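PDB 3IXC: hexapeptide transferase family protein, which binds magnesium and is probably a transferase of the hexapeptide-repeat family, related to the gamma-class carbonic anhydrases. Local coordinates for residues K149-K152 / L156-G159. Residues are numbered along the deposited sequence; the frame is centred on the assembly and turned at random.
Sequences KIVK and LWAG
Trp157 lays its indole over Val151, and both methyls of the valine meet the same ring face. CG1 of Val151 sits 3.9 Å from the centroid of the five-membered ring of Trp157, 26° off the normal. This is a CH-pi contact, and the two side chains come closest at Val151 CG1 and Trp157 CD1, 3.6 Å apart. CG2 of Val151 lies further along the ring system, 3.8 Å from Trp157 CD2. With CG1 anti to the backbone N (chi1 -176°), CG2 falls anti to the carbonyl carbon, and the two branches spread under the indole. Leu145 of the preceding strand also touches both side chains, so this part is tightly packed and Val151 is buried.

The six-membered ring also meets a backbone carbonyl oxygen. Ile150 O approaches it obliquely, 3.4 Å from Trp157 CZ2. The loose side is at Lys149, which crosses the indole at about a right angle, with CB 4.0 Å from Trp157 CZ3. Its bent chain then carries the amine away on the solvent side.

No hydrogen bond joins the two segments. Instead, Trp157 NE1 bonds to Glu155 OE1, which also accepts the N-H of Lys152; this shared carboxylate oxygen ties the indole to the end of strand 150-151. The contact joins two faces of the last coil of a left-handed parallel beta-helix, the fold of hexapeptide-repeat proteins.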
loop_
_atom_site.group_PDB
_atom_site.type_symbol
_atom_site.label_atom_id
_atom_site.label_comp_id
_atom_site.label_asym_id
_atom_site.label_seq_id
_atom_site.Cartn_x
_atom_site.Cartn_y
_atom_site.Cartn_z
ATOM N N LYS A 149 8.566 16.429 -12.999
ATOM C CA LYS A 149 7.418 16.807 -13.831
ATOM C C LYS A 149 6.547 17.822 -13.106
ATOM O O LYS A 149 6.418 17.763 -11.882
ATOM C CB LYS A 149 6.598 15.580 -14.248
ATOM C CG LYS A 149 7.322 14.638 -15.218
ATOM C CD LYS A 149 7.285 15.187 -16.653
ATOM C CE LYS A 149 8.023 14.276 -17.635
ATOM N NZ LYS A 149 9.484 14.569 -17.732
ATOM N N ILE A 150 5.973 18.750 -13.872
ATOM C CA ILE A 150 5.158 19.833 -13.321
ATOM C C ILE A 150 3.728 19.760 -13.858
ATOM O O ILE A 150 3.504 19.933 -15.062
ATOM C CB ILE A 150 5.744 21.233 -13.668
ATOM C CG1 ILE A 150 7.276 21.243 -13.593
ATOM C CG2 ILE A 150 5.131 22.312 -12.774
ATOM C CD1 ILE A 150 7.834 21.142 -12.198
ATOM N N VAL A 151 2.772 19.505 -12.966
ATOM C CA VAL A 151 1.348 19.519 -13.318
ATOM C C VAL A 151 0.859 20.951 -13.087
ATOM O O VAL A 151 0.905 21.455 -11.967
ATOM C CB VAL A 151 0.524 18.524 -12.462
ATOM C CG1 VAL A 151 -0.938 18.490 -12.915
ATOM C CG2 VAL A 151 1.137 17.104 -12.514
ATOM N N LYS A 152 0.401 21.612 -14.148
ATOM C CA LYS A 152 0.012 23.021 -14.034
ATOM C C LYS A 152 -1.414 23.162 -13.513
ATOM O O LYS A 152 -2.221 22.231 -13.623
ATOM C CB LYS A 152 0.178 23.749 -15.364
ATOM C CG LYS A 152 1.629 23.871 -15.814
ATOM C CD LYS A 152 1.731 24.589 -17.149
ATOM C CE LYS A 152 3.178 24.702 -17.593
ATOM N NZ LYS A 152 3.305 25.282 -18.960
ATOM N N LEU A 156 -5.435 18.039 -15.492
ATOM C CA LEU A 156 -5.552 16.662 -15.045
ATOM C C LEU A 156 -4.500 15.834 -15.786
ATOM O O LEU A 156 -4.452 15.827 -17.016
ATOM C CB LEU A 156 -6.959 16.108 -15.317
ATOM C CG LEU A 156 -7.159 14.597 -15.098
ATOM C CD1 LEU A 156 -6.882 14.172 -13.650
ATOM C CD2 LEU A 156 -8.573 14.197 -15.522
ATOM N N TRP A 157 -3.641 15.167 -15.020
ATOM C CA TRP A 157 -2.667 14.236 -15.584
ATOM C C TRP A 157 -3.064 12.825 -15.178
ATOM O O TRP A 157 -3.745 12.621 -14.159
ATOM C CB TRP A 157 -1.265 14.550 -15.058
ATOM C CG TRP A 157 -0.579 15.718 -15.724
ATOM C CD1 TRP A 157 -1.137 16.914 -16.095
ATOM C CD2 TRP A 157 0.812 15.806 -16.046
ATOM N NE1 TRP A 157 -0.178 17.734 -16.641
ATOM C CE2 TRP A 157 1.028 17.076 -16.628
ATOM C CE3 TRP A 157 1.898 14.926 -15.910
ATOM C CZ2 TRP A 157 2.287 17.491 -17.074
ATOM C CZ3 TRP A 157 3.157 15.342 -16.357
ATOM C CH2 TRP A 157 3.335 16.613 -16.933
ATOM N N ALA A 158 -2.642 11.854 -15.983
ATOM C CA ALA A 158 -2.984 10.453 -15.752
ATOM C C ALA A 158 -1.959 9.559 -16.409
ATOM O O ALA A 158 -1.262 9.973 -17.347
ATOM C CB ALA A 158 -4.377 10.141 -16.311
ATOM N N GLY A 159 -1.886 8.327 -15.916
ATOM C CA GLY A 159 -1.064 7.302 -16.550
ATOM C C GLY A 159 0.236 7.007 -15.836
ATOM O O GLY A 159 0.541 7.585 -14.783
#